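Local coordinates for 7beta-hydroxysteroid dehydrogenase (Collinsella aerofaciens, PDB 5FYD), which reduces the 7-oxo group of 7-oxolithocholate with NADPH to give ursodeoxycholate, as a homodimeric short-chain dehydrogenase, at residues V38-E43 with R64-Q69; W10-G15 with N34-G39; Y90-H95 with I112-V117; T188-S193 with A211-E216. All blocks are in the same frame, centred on the assembly; numbering follows the deposited sequence. Where two conformers were deposited one is given.

Contact 1: residues V38-E43 with R64-Q69; sequences VGRREE and RADFSQ
The Arg64 guanidinium has the CA of Arg40 over one of its faces, displaced toward the rim. Its NE lies 3.1 Å from Arg40 O. The Arg40 guanidinium has the CG of its neighbour Arg41 over one face, also off centre. The third flat group, the Phe67 ring, takes Val38 CG1 at an oblique angle, with Phe67 CZ 3.6 Å away. These groups sit at the C-terminal ends of two parallel strands of the Rossmann fold, 34-39 and 60-64, where the chain forms part of the cofactor site. Arg40, Arg41, Asp66 and Phe67 all bind NADP(+). Gly39 pairs with Arg64 as the strands end. Ala65 N donates to Gly39 O over 3.0 Å, and this donor stands above the carbonyl plane, not on a lone pair. The CA of Arg64 also approaches the same oxygen. Val38 CG1 lies anti to its backbone N (chi1 -169°), which sends it to the ring and also to Ala65 CB at 4.0 Å. Glu42, in the first turn of helix 42-56, crosses Arg64 at about a right angle. Its OE1 touches the Arg64 CB at 3.8 Å, so the contact is with the aliphatic stem. The charged ends stay apart. Arg40 CD passes Asp66 OD2 at 4.3 Å without a salt bridge. Asp66 instead turns its other oxygen to its own loop. There OD1 is gripped twice from the same face of the carboxylate, by Ser68 N at 3.0 Å in an Asx turn and by Ser68 OG at 2.7 Å.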
loop_
_atom_site.group_PDB
_atom_site.type_symbol
_atom_site.label_atom_id
_atom_site.label_comp_id
_atom_site.label_asym_id
_atom_site.label_seq_id
_atom_site.Cartn_x
_atom_site.Cartn_y
_atom_site.Cartn_z
ATOM N N VAL A 38 -20.948 0.244 5.492
ATOM C CA VAL A 38 -21.021 0.765 4.142
ATOM C C VAL A 38 -19.653 0.805 3.521
ATOM O O VAL A 38 -18.651 1.204 4.162
ATOM C CB VAL A 38 -21.605 2.183 4.114
ATOM C CG1 VAL A 38 -21.917 2.601 2.677
ATOM C CG2 VAL A 38 -22.833 2.302 5.011
ATOM N N GLY A 39 -19.608 0.389 2.254
ATOM C CA GLY A 39 -18.370 0.411 1.495
ATOM C C GLY A 39 -18.578 -0.152 0.112
ATOM O O GLY A 39 -19.655 -0.622 -0.205
ATOM N N ARG A 40 -17.537 -0.091 -0.711
ATOM C CA ARG A 40 -17.662 -0.539 -2.105
ATOM C C ARG A 40 -17.513 -2.057 -2.298
ATOM O O ARG A 40 -18.062 -2.591 -3.243
ATOM C CB ARG A 40 -16.745 0.239 -3.058
ATOM C CG ARG A 40 -15.315 0.419 -2.642
ATOM C CD ARG A 40 -14.494 0.935 -3.818
ATOM N NE ARG A 40 -14.158 -0.182 -4.690
ATOM C CZ ARG A 40 -13.130 -1.021 -4.507
ATOM N NH1 ARG A 40 -12.287 -0.883 -3.479
ATOM N NH2 ARG A 40 -12.942 -2.020 -5.365
ATOM N N ARG A 41 -16.807 -2.734 -1.391
ATOM C CA ARG A 41 -16.544 -4.173 -1.506
ATOM C C ARG A 41 -17.609 -5.000 -0.781
ATOM O O ARG A 41 -17.439 -5.378 0.382
ATOM C CB ARG A 41 -15.144 -4.498 -1.000
ATOM C CG ARG A 41 -14.062 -4.115 -2.002
ATOM C CD ARG A 41 -12.694 -4.588 -1.555
ATOM N NE ARG A 41 -12.283 -3.895 -0.333
ATOM C CZ ARG A 41 -11.294 -3.005 -0.220
ATOM N NH1 ARG A 41 -10.545 -2.634 -1.263
ATOM N NH2 ARG A 41 -11.047 -2.466 0.973
ATOM N N GLU A 42 -18.698 -5.277 -1.496
ATOM C CA GLU A 42 -19.893 -5.901 -0.914
ATOM C C GLU A 42 -19.640 -7.287 -0.320
ATOM O O GLU A 42 -20.157 -7.623 0.752
ATOM C CB GLU A 42 -21.014 -5.984 -1.950
ATOM C CG GLU A 42 -22.276 -6.668 -1.434
ATOM C CD GLU A 42 -23.552 -6.209 -2.120
ATOM O OE1 GLU A 42 -23.504 -5.791 -3.292
ATOM O OE2 GLU A 42 -24.616 -6.277 -1.475
ATOM N N GLU A 43 -18.880 -8.098 -1.040
ATOM C CA GLU A 43 -18.517 -9.429 -0.560
ATOM C C GLU A 43 -17.779 -9.370 0.787
ATOM O O GLU A 43 -18.104 -10.103 1.717
ATOM C CB GLU A 43 -17.721 -10.194 -1.640
ATOM C CG GLU A 43 -16.292 -9.712 -1.921
ATOM C CD GLU A 43 -16.152 -8.258 -2.408
ATOM O OE1 GLU A 43 -17.013 -7.751 -3.187
ATOM O OE2 GLU A 43 -15.154 -7.620 -2.018
ATOM N N ARG A 64 -23.818 -1.447 -0.061
ATOM C CA ARG A 64 -22.779 -1.243 -1.036
ATOM C C ARG A 64 -22.922 0.164 -1.594
ATOM O O ARG A 64 -23.973 0.514 -2.131
ATOM C CB ARG A 64 -22.847 -2.271 -2.178
ATOM C CG ARG A 64 -21.552 -2.262 -2.979
ATOM C CD ARG A 64 -21.693 -2.525 -4.469
ATOM N NE ARG A 64 -20.485 -2.005 -5.147
ATOM C CZ ARG A 64 -20.330 -0.768 -5.649
ATOM N NH1 ARG A 64 -21.313 0.137 -5.626
ATOM N NH2 ARG A 64 -19.173 -0.436 -6.220
ATOM N N ALA A 65 -21.892 0.989 -1.398
ATOM C CA ALA A 65 -21.822 2.309 -2.010
ATOM C C ALA A 65 -20.376 2.696 -2.242
ATOM O O ALA A 65 -19.494 2.374 -1.433
ATOM C CB ALA A 65 -22.519 3.358 -1.158
ATOM N N ASP A 66 -20.132 3.387 -3.355
ATOM C CA ASP A 66 -18.796 3.862 -3.678
ATOM C C ASP A 66 -18.824 5.353 -3.412
ATOM O O ASP A 66 -19.504 6.099 -4.120
ATOM C CB ASP A 66 -18.490 3.546 -5.142
ATOM C CG ASP A 66 -17.132 4.019 -5.579
ATOM O OD1 ASP A 66 -16.550 4.948 -4.957
ATOM O OD2 ASP A 66 -16.625 3.429 -6.561
ATOM N N PHE A 67 -18.109 5.805 -2.373
ATOM C CA PHE A 67 -18.231 7.217 -1.961
ATOM C C PHE A 67 -17.654 8.229 -2.948
ATOM O O PHE A 67 -17.855 9.434 -2.771
ATOM C CB PHE A 67 -17.588 7.449 -0.583
ATOM C CG PHE A 67 -18.158 6.587 0.505
ATOM C CD1 PHE A 67 -19.516 6.390 0.631
ATOM C CD2 PHE A 67 -17.321 5.932 1.372
ATOM C CE1 PHE A 67 -20.035 5.581 1.632
ATOM C CE2 PHE A 67 -17.824 5.109 2.372
ATOM C CZ PHE A 67 -19.187 4.939 2.504
ATOM N N SER A 68 -16.888 7.752 -3.940
ATOM C CA SER A 68 -16.390 8.607 -5.011
ATOM C C SER A 68 -17.471 8.910 -6.042
ATOM O O SER A 68 -17.224 9.719 -6.942
ATOM C CB SER A 68 -15.197 7.961 -5.734
ATOM O OG SER A 68 -15.615 6.879 -6.572
ATOM N N GLN A 69 -18.627 8.239 -5.964
ATOM C CA GLN A 69 -19.653 8.315 -7.023
ATOM C C GLN A 69 -20.849 9.133 -6.597
ATOM O O GLN A 69 -21.286 9.064 -5.438
ATOM C CB GLN A 69 -20.128 6.912 -7.400
ATOM C CG GLN A 69 -19.050 6.024 -7.995
ATOM C CD GLN A 69 -18.544 6.567 -9.313
ATOM O OE1 GLN A 69 -19.337 6.918 -10.182
ATOM N NE2 GLN A 69 -17.227 6.703 -9.447
#

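Contact 2: residues W10-G15 with N34-G39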
loop_
_atom_site.group_PDB
_atom_site.type_symbol
_atom_site.label_atom_id
_atom_site.label_comp_id
_atom_site.label_asym_id
_atom_site.label_seq_id
_atom_site.Cartn_x
_atom_site.Cartn_y
_atom_site.Cartn_z
ATOM N N TRP A 10 -28.836 2.014 16.263
ATOM C CA TRP A 10 -27.976 1.699 15.146
ATOM C C TRP A 10 -26.823 2.690 15.015
ATOM O O TRP A 10 -27.007 3.892 15.200
ATOM C CB TRP A 10 -28.772 1.691 13.844
ATOM C CG TRP A 10 -29.729 0.547 13.730
ATOM C CD1 TRP A 10 -30.981 0.465 14.253
ATOM C CD2 TRP A 10 -29.506 -0.663 13.018
ATOM N NE1 TRP A 10 -31.558 -0.742 13.920
ATOM C CE2 TRP A 10 -30.670 -1.461 13.173
ATOM C CE3 TRP A 10 -28.424 -1.171 12.280
ATOM C CZ2 TRP A 10 -30.801 -2.706 12.576
ATOM C CZ3 TRP A 10 -28.532 -2.415 11.710
ATOM C CH2 TRP A 10 -29.720 -3.186 11.863
ATOM N N GLY A 11 -25.651 2.166 14.678
ATOM C CA GLY A 11 -24.491 2.984 14.318
ATOM C C GLY A 11 -24.117 2.737 12.873
ATOM O O GLY A 11 -24.268 1.630 12.361
ATOM N N LEU A 12 -23.629 3.783 12.220
ATOM C CA LEU A 12 -23.360 3.795 10.797
ATOM C C LEU A 12 -21.886 4.011 10.613
ATOM O O LEU A 12 -21.351 5.070 10.997
ATOM C CB LEU A 12 -24.146 4.935 10.160
ATOM C CG LEU A 12 -23.924 5.270 8.701
ATOM C CD1 LEU A 12 -24.198 4.082 7.802
ATOM C CD2 LEU A 12 -24.795 6.431 8.310
ATOM N N ILE A 13 -21.216 3.031 10.025
ATOM C CA ILE A 13 -19.813 3.149 9.724
ATOM C C ILE A 13 -19.644 3.309 8.218
ATOM O O ILE A 13 -19.908 2.377 7.439
ATOM C CB ILE A 13 -19.013 1.921 10.218
ATOM C CG1 ILE A 13 -19.340 1.622 11.702
ATOM C CG2 ILE A 13 -17.519 2.114 9.982
ATOM C CD1 ILE A 13 -19.215 2.800 12.645
ATOM N N LEU A 14 -19.179 4.486 7.819
ATOM C CA LEU A 14 -19.034 4.837 6.404
ATOM C C LEU A 14 -17.585 4.581 5.991
ATOM O O LEU A 14 -16.690 5.421 6.208
ATOM C CB LEU A 14 -19.458 6.282 6.167
ATOM C CG LEU A 14 -20.917 6.510 6.559
ATOM C CD1 LEU A 14 -21.220 7.927 7.002
ATOM C CD2 LEU A 14 -21.802 6.055 5.399
ATOM N N GLY A 15 -17.347 3.397 5.419
ATOM C CA GLY A 15 -16.016 2.927 5.077
ATOM C C GLY A 15 -15.612 1.828 6.031
ATOM O O GLY A 15 -14.676 1.995 6.807
ATOM N N ASN A 34 -26.468 -2.091 16.894
ATOM C CA ASN A 34 -26.617 -2.753 15.603
ATOM C C ASN A 34 -25.820 -1.923 14.601
ATOM O O ASN A 34 -25.656 -0.733 14.813
ATOM C CB ASN A 34 -28.084 -2.831 15.215
ATOM C CG ASN A 34 -28.913 -3.574 16.245
ATOM O OD1 ASN A 34 -28.560 -4.687 16.675
ATOM N ND2 ASN A 34 -30.017 -2.974 16.650
ATOM N N VAL A 35 -25.325 -2.548 13.537
ATOM C CA VAL A 35 -24.299 -1.909 12.707
ATOM C C VAL A 35 -24.758 -1.819 11.257
ATOM O O VAL A 35 -25.059 -2.833 10.648
ATOM C CB VAL A 35 -22.987 -2.684 12.780
ATOM C CG1 VAL A 35 -21.897 -1.983 12.005
ATOM C CG2 VAL A 35 -22.550 -2.871 14.229
ATOM N N VAL A 36 -24.770 -0.598 10.716
ATOM C CA VAL A 36 -24.921 -0.390 9.284
ATOM C C VAL A 36 -23.510 -0.188 8.784
ATOM O O VAL A 36 -22.846 0.762 9.204
ATOM C CB VAL A 36 -25.774 0.853 8.943
ATOM C CG1 VAL A 36 -26.009 0.922 7.451
ATOM C CG2 VAL A 36 -27.090 0.830 9.666
ATOM N N MET A 37 -23.056 -1.074 7.908
ATOM C CA MET A 37 -21.692 -1.039 7.394
ATOM C C MET A 37 -21.725 -0.760 5.901
ATOM O O MET A 37 -22.473 -1.417 5.149
ATOM C CB MET A 37 -20.937 -2.344 7.699
ATOM C CG MET A 37 -21.552 -3.622 7.191
ATOM S SD MET A 37 -20.586 -5.017 7.830
ATOM C CE MET A 37 -21.111 -4.957 9.520
ATOM N N VAL A 38 -20.948 0.244 5.492
ATOM C CA VAL A 38 -21.021 0.765 4.142
ATOM C C VAL A 38 -19.653 0.805 3.521
ATOM O O VAL A 38 -18.651 1.204 4.162
ATOM C CB VAL A 38 -21.605 2.183 4.114
ATOM C CG1 VAL A 38 -21.917 2.601 2.677
ATOM C CG2 VAL A 38 -22.833 2.302 5.011
ATOM N N GLY A 39 -19.608 0.389 2.254
ATOM C CA GLY A 39 -18.370 0.411 1.495
ATOM C C GLY A 39 -18.578 -0.152 0.112
ATOM O O GLY A 39 -19.655 -0.622 -0.205
#
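Trp10 and Asn34 face each other at the start of two parallel strands, 10-14 and 34-39, which run 23° apart. From Trp10 CB, near the carbonyl oxygen of Asn34, the ring bends back over its partner. CG is beside the backbone N and anti to the carbonyl carbon (chi1 -70°), which lays the indole across strand 34-39. CD2 and CE3 each lie 3.4 Å from Asn34 CB. This carbon stands over the centre of the six-membered ring, a CH-pi contact of 3.3 Å to the centroid. CE3 also meets Val36 CG2 at 3.6 Å. CZ3 comes to Val35 O, which lies in the ring plane at its edge. On the pyrrole side, NE1 passes Asn34 ND2 at 3.8 Å. The Asn34 amide oxygen is held by Glu59 N. Leu12 CD1 touches both Val36 CG1 and Val38 CG2, and Leu14 CD2 lies alongside Val38 CG2. Helix 72-80 packs on this face through Val76 and Thr80, and helix 19-30 on the face of Ile13 and Val35. The backbones are joined by five hydrogen bonds, the first from Gly11 N to Asn34 O (2.9 Å), the last from Gly15 N to Val38 O (2.8 Å). This is the first beta-alpha-beta unit of the Rossmann fold. The pair leading into the glycine-rich cofactor loop is thus largely buried, held by regular backbone bonds and mostly apolar side chains on both faces.

Contact 3: residues Y90-H95 with I112-V117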
loop_
_atom_site.group_PDB
_atom_site.type_symbol
_atom_site.label_atom_id
_atom_site.label_comp_id
_atom_site.label_asym_id
_atom_site.label_seq_id
_atom_site.Cartn_x
_atom_site.Cartn_y
_atom_site.Cartn_z
ATOM N N TYR A 90 -17.458 8.766 9.752
ATOM C CA TYR A 90 -16.946 8.837 8.397
ATOM C C TYR A 90 -15.469 8.458 8.395
ATOM O O TYR A 90 -14.639 9.192 8.942
ATOM C CB TYR A 90 -17.159 10.209 7.777
ATOM C CG TYR A 90 -17.105 10.142 6.274
ATOM C CD1 TYR A 90 -18.236 9.778 5.565
ATOM C CD2 TYR A 90 -15.952 10.397 5.570
ATOM C CE1 TYR A 90 -18.245 9.691 4.199
ATOM C CE2 TYR A 90 -15.935 10.311 4.188
ATOM C CZ TYR A 90 -17.095 9.948 3.496
ATOM O OH TYR A 90 -17.134 9.842 2.103
ATOM N N VAL A 91 -15.184 7.290 7.814
ATOM C CA VAL A 91 -13.858 6.694 7.796
ATOM C C VAL A 91 -13.231 6.659 6.407
ATOM O O VAL A 91 -12.016 6.656 6.289
ATOM C CB VAL A 91 -13.902 5.222 8.305
ATOM C CG1 VAL A 91 -12.484 4.654 8.433
ATOM C CG2 VAL A 91 -14.644 5.131 9.612
ATOM N N ALA A 92 -14.036 6.643 5.358
ATOM C CA ALA A 92 -13.508 6.446 4.016
ATOM C C ALA A 92 -12.604 7.584 3.610
ATOM O O ALA A 92 -12.832 8.728 4.003
ATOM C CB ALA A 92 -14.633 6.353 3.023
ATOM N N CYS A 93 -11.587 7.274 2.817
ATOM C CA CYS A 93 -10.717 8.299 2.273
ATOM C C CYS A 93 -10.110 7.818 0.974
ATOM O O CYS A 93 -9.850 6.619 0.797
ATOM C CB CYS A 93 -9.611 8.657 3.266
ATOM S SG CYS A 93 -8.299 7.425 3.331
ATOM N N LEU A 94 -9.863 8.767 0.080
ATOM C CA LEU A 94 -9.274 8.485 -1.216
ATOM C C LEU A 94 -8.151 9.469 -1.432
ATOM O O LEU A 94 -8.334 10.679 -1.310
ATOM C CB LEU A 94 -10.310 8.577 -2.339
ATOM C CG LEU A 94 -9.812 8.255 -3.750
ATOM C CD1 LEU A 94 -9.250 6.849 -3.860
ATOM C CD2 LEU A 94 -10.911 8.482 -4.778
ATOM N N HIS A 95 -6.986 8.936 -1.768
ATOM C CA HIS A 95 -5.855 9.773 -2.146
ATOM C C HIS A 95 -5.180 9.175 -3.362
ATOM O O HIS A 95 -5.447 8.041 -3.751
ATOM C CB HIS A 95 -4.888 9.991 -0.973
ATOM C CG HIS A 95 -4.609 8.763 -0.156
ATOM N ND1 HIS A 95 -3.694 7.806 -0.539
ATOM C CD2 HIS A 95 -5.094 8.360 1.046
ATOM C CE1 HIS A 95 -3.631 6.862 0.386
ATOM N NE2 HIS A 95 -4.478 7.169 1.353
ATOM N N ILE A 112 -12.530 14.704 -4.206
ATOM C CA ILE A 112 -13.502 15.638 -3.646
ATOM C C ILE A 112 -14.783 14.923 -3.165
ATOM O O ILE A 112 -15.344 15.228 -2.089
ATOM C CB ILE A 112 -13.855 16.732 -4.672
ATOM C CG1 ILE A 112 -12.727 17.741 -4.740
ATOM C CG2 ILE A 112 -15.192 17.402 -4.320
ATOM C CD1 ILE A 112 -12.812 18.658 -5.948
ATOM N N ASN A 113 -15.262 13.995 -3.979
ATOM C CA ASN A 113 -16.468 13.264 -3.624
ATOM C C ASN A 113 -16.301 12.442 -2.352
ATOM O O ASN A 113 -17.157 12.470 -1.477
ATOM C CB ASN A 113 -16.913 12.394 -4.780
ATOM C CG ASN A 113 -17.592 13.197 -5.849
ATOM O OD1 ASN A 113 -17.902 14.371 -5.645
ATOM N ND2 ASN A 113 -17.854 12.577 -6.965
ATOM N N VAL A 114 -15.192 11.739 -2.239
ATOM C CA VAL A 114 -14.970 10.907 -1.042
ATOM C C VAL A 114 -14.710 11.764 0.195
ATOM O O VAL A 114 -15.337 11.563 1.249
ATOM C CB VAL A 114 -13.797 9.894 -1.232
ATOM C CG1 VAL A 114 -13.610 9.075 0.042
ATOM C CG2 VAL A 114 -14.067 8.963 -2.406
ATOM N N ASN A 115 -13.803 12.727 0.091
ATOM C CA ASN A 115 -13.289 13.389 1.287
ATOM C C ASN A 115 -14.096 14.616 1.699
ATOM O O ASN A 115 -14.007 15.061 2.857
ATOM C CB ASN A 115 -11.813 13.775 1.087
ATOM C CG ASN A 115 -10.937 12.581 0.742
ATOM O OD1 ASN A 115 -11.111 11.478 1.269
ATOM N ND2 ASN A 115 -9.988 12.796 -0.124
ATOM N N VAL A 116 -14.849 15.176 0.762
ATOM C CA VAL A 116 -15.600 16.422 0.986
ATOM C C VAL A 116 -17.107 16.274 0.800
ATOM O O VAL A 116 -17.886 16.565 1.727
ATOM C CB VAL A 116 -15.055 17.566 0.102
ATOM C CG1 VAL A 116 -15.836 18.858 0.334
ATOM C CG2 VAL A 116 -13.568 17.781 0.405
ATOM N N VAL A 117 -17.549 15.894 -0.400
ATOM C CA VAL A 117 -18.973 15.931 -0.716
ATOM C C VAL A 117 -19.793 14.832 -0.038
ATOM O O VAL A 117 -20.789 15.134 0.654
ATOM C CB VAL A 117 -19.225 15.946 -2.234
ATOM C CG1 VAL A 117 -20.716 15.886 -2.551
ATOM C CG2 VAL A 117 -18.546 17.162 -2.870
HETATM O O HOH W 1 -11.605 11.008 4.035
#
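Tyr90, Leu94 and Asn115 supply the hydrogen bonds between the loop after strand 85-90 and helix 105-132 of this Rossmann-fold enzyme. The loop lies next to the active site: His95 stacks on Tyr156, the probable proton acceptor, and the Cys93 position adjoins Lys160, which probably lowers that tyrosine's pKa. The helix has a wider pi-type turn at 113-117. Tyr90 OH donates to Val114 O over 2.6 Å, in the carbonyl plane and on a lone pair, so a side chain of the sheet takes up a backbone oxygen of the helix. The Asn115 amide pairs with the backbone of Leu94 at both ends. OD1 accepts from Leu94 N at 3.2 Å, on a lone pair. ND2 donates one hydrogen to Leu94 O at 2.9 Å, nearly in the amide plane. The two bonds fix the rotation of the amide. A water adds a further link, donating to Asn115 OD1 and to Ala92 O at 2.6 Å. An alanine in place of Asn115 would remove both amide bonds and is likely to leave Leu94 N and O without these partners and the water with one holder fewer. The apolar contacts centre on Val114. Its CG1, anti to the backbone N (chi1 180°), presses on Cys93 CA at 3.7 Å. The Val114 and Leu94 side chains cross at about a right angle, with Leu94 CB 3.8 Å from Val114 CG2.

Contact 4: residues T188-S193 with A211-E216; sequences TTLTPS and ALTPEE
Thr189 and Leu212 form a single backbone bridge, made by Leu212 N donating to Thr188 O over 3.2 Å and Leu190 N to Leu212 O over 2.8 Å. The second bond is nearly straight at its hydrogen, at 171°. Each oxygen also takes a CA-H...O contact, Thr188 O from Ala211 CA and Leu212 O from Thr189 CA. The 188-193 segment follows strand 179-186 of the Rossmann fold, where short-chain dehydrogenases usually have their substrate-binding loop. Each segment then runs into a helix start. Thr213 is the N-cap of helix 214-224, and its OG1 accepts from Glu216 N at 3.1 Å. Thr191 caps helix 192-195 likewise, through Leu194 N. Pro214, the first residue of helix 214-224, has its side chain about 4 Å from Gly19 of the NADP(+) site. Its ring presents CD and CG to Leu190 O, at 3.2 and 3.4 Å. Thr189 CG2, anti to its backbone N, comes alongside the ring at 4.1 Å from Pro214 CD and lies 3.5 Å from Leu212 O. The Thr189 hydroxyl bonds to Gly187 O. Replacing Pro214 with a glycine would take away the ring, and would probably open a gap beside Thr189 CG2 and leave the start of the helix freer to move. Helix 19-30 also lies against Pro214 and Thr189 through Val20. Thr188 reaches across the dimer, where OG1 bonds to Gly200 N and Gly201 O of the second subunit. The two linkers are thus held mainly by backbone bonds and carbon-to-carbonyl contacts, while the threonine hydroxyls serve helix caps, a nearby carbonyl and the dimer.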
loop_
_atom_site.group_PDB
_atom_site.type_symbol
_atom_site.label_atom_id
_atom_site.label_comp_id
_atom_site.label_asym_id
_atom_site.label_seq_id
_atom_site.Cartn_x
_atom_site.Cartn_y
_atom_site.Cartn_z
ATOM N N THR A 188 0.331 7.250 11.111
ATOM C CA THR A 188 0.567 5.962 10.487
ATOM C C THR A 188 -0.071 4.854 11.326
ATOM O O THR A 188 0.133 4.786 12.536
ATOM C CB THR A 188 2.072 5.781 10.292
ATOM O OG1 THR A 188 2.535 6.887 9.507
ATOM C CG2 THR A 188 2.390 4.473 9.620
ATOM N N THR A 189 -0.900 4.054 10.669
ATOM C CA THR A 189 -1.743 3.069 11.312
ATOM C C THR A 189 -1.451 1.700 10.688
ATOM O O THR A 189 -1.263 1.597 9.484
ATOM C CB THR A 189 -3.227 3.424 11.103
ATOM O OG1 THR A 189 -3.485 4.759 11.589
ATOM C CG2 THR A 189 -4.121 2.432 11.815
ATOM N N LEU A 190 -1.404 0.675 11.522
ATOM C CA LEU A 190 -1.115 -0.684 11.066
ATOM C C LEU A 190 -2.318 -1.230 10.298
ATOM O O LEU A 190 -3.372 -1.480 10.873
ATOM C CB LEU A 190 -0.787 -1.566 12.260
ATOM C CG LEU A 190 -0.401 -3.034 12.027
ATOM C CD1 LEU A 190 0.952 -3.142 11.344
ATOM C CD2 LEU A 190 -0.392 -3.765 13.357
ATOM N N THR A 191 -2.155 -1.352 8.987
ATOM C CA THR A 191 -3.158 -1.912 8.091
ATOM C C THR A 191 -2.473 -2.988 7.234
ATOM O O THR A 191 -1.234 -3.123 7.283
ATOM C CB THR A 191 -3.770 -0.807 7.208
ATOM O OG1 THR A 191 -2.738 -0.141 6.469
ATOM C CG2 THR A 191 -4.503 0.223 8.069
ATOM N N PRO A 192 -3.264 -3.778 6.469
ATOM C CA PRO A 192 -2.620 -4.661 5.480
ATOM C C PRO A 192 -1.998 -3.839 4.352
ATOM O O PRO A 192 -0.951 -4.211 3.825
ATOM C CB PRO A 192 -3.768 -5.547 4.963
ATOM C CG PRO A 192 -4.976 -5.209 5.780
ATOM C CD PRO A 192 -4.737 -3.889 6.442
ATOM N N SER A 193 -2.671 -2.746 3.986
ATOM C CA SER A 193 -2.098 -1.678 3.160
ATOM C C SER A 193 -0.643 -1.381 3.568
ATOM O O SER A 193 0.260 -1.434 2.726
ATOM C CB SER A 193 -2.953 -0.402 3.266
ATOM O OG SER A 193 -3.036 0.273 2.028
ATOM N N ALA A 211 3.638 3.403 14.671
ATOM C CA ALA A 211 2.333 2.978 14.138
ATOM C C ALA A 211 1.414 2.504 15.252
ATOM O O ALA A 211 1.834 1.785 16.158
ATOM C CB ALA A 211 2.487 1.887 13.095
ATOM N N LEU A 212 0.148 2.912 15.177
ATOM C CA LEU A 212 -0.864 2.470 16.120
ATOM C C LEU A 212 -1.714 1.421 15.442
ATOM O O LEU A 212 -1.828 1.414 14.233
ATOM C CB LEU A 212 -1.761 3.652 16.528
ATOM C CG LEU A 212 -1.040 4.871 17.102
ATOM C CD1 LEU A 212 -2.036 6.010 17.263
ATOM C CD2 LEU A 212 -0.369 4.548 18.433
ATOM N N THR A 213 -2.320 0.544 16.223
ATOM C CA THR A 213 -3.313 -0.382 15.682
ATOM C C THR A 213 -4.652 0.326 15.509
ATOM O O THR A 213 -4.950 1.289 16.232
ATOM C CB THR A 213 -3.535 -1.611 16.557
ATOM O OG1 THR A 213 -4.227 -1.249 17.762
ATOM C CG2 THR A 213 -2.192 -2.314 16.867
ATOM N N PRO A 214 -5.462 -0.138 14.555
ATOM C CA PRO A 214 -6.795 0.459 14.406
ATOM C C PRO A 214 -7.591 0.440 15.716
ATOM O O PRO A 214 -8.270 1.420 16.058
ATOM C CB PRO A 214 -7.458 -0.428 13.352
ATOM C CG PRO A 214 -6.324 -1.015 12.562
ATOM C CD PRO A 214 -5.172 -1.141 13.513
ATOM N N GLU A 215 -7.498 -0.664 16.457
ATOM C CA GLU A 215 -8.216 -0.789 17.721
ATOM C C GLU A 215 -7.826 0.251 18.753
ATOM O O GLU A 215 -8.699 0.754 19.451
ATOM C CB GLU A 215 -8.060 -2.187 18.315
ATOM C CG GLU A 215 -8.974 -3.175 17.627
ATOM C CD GLU A 215 -8.816 -4.601 18.112
ATOM O OE1 GLU A 215 -8.308 -4.823 19.241
ATOM O OE2 GLU A 215 -9.220 -5.499 17.347
ATOM N N GLU A 216 -6.536 0.564 18.873
ATOM C CA GLU A 216 -6.087 1.552 19.855
ATOM C C GLU A 216 -6.553 2.958 19.476
ATOM O O GLU A 216 -6.892 3.763 20.351
ATOM C CB GLU A 216 -4.568 1.468 20.053
ATOM C CG GLU A 216 -4.203 0.313 20.976
ATOM C CD GLU A 216 -3.059 -0.520 20.459
ATOM O OE1 GLU A 216 -2.173 0.051 19.785
ATOM O OE2 GLU A 216 -3.071 -1.749 20.714
#

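Contact 2 is the buried core, two neighbouring strands of the sheet zipped by regular backbone bonds. Contacts 1, 3 and 4 are partly buried and lie where loops meet strand ends or helices. Contacts 1 and 2 share strand 34-39: contact 2 uses its length, contact 1 its C-terminal end, where charged side chains replace the apolar ones. Contact 3 touches both. Leu14 O meets the amides of Val91 and Ala92, Phe67 packs on Ala92, and Asn113 bonds to Ser68. Its chemistry is a side-chain amide matched to a loop backbone. Contact 4 stands apart, its centre about 20 Å from that of contact 2. It joins two helix starts and reaches the dimer partner.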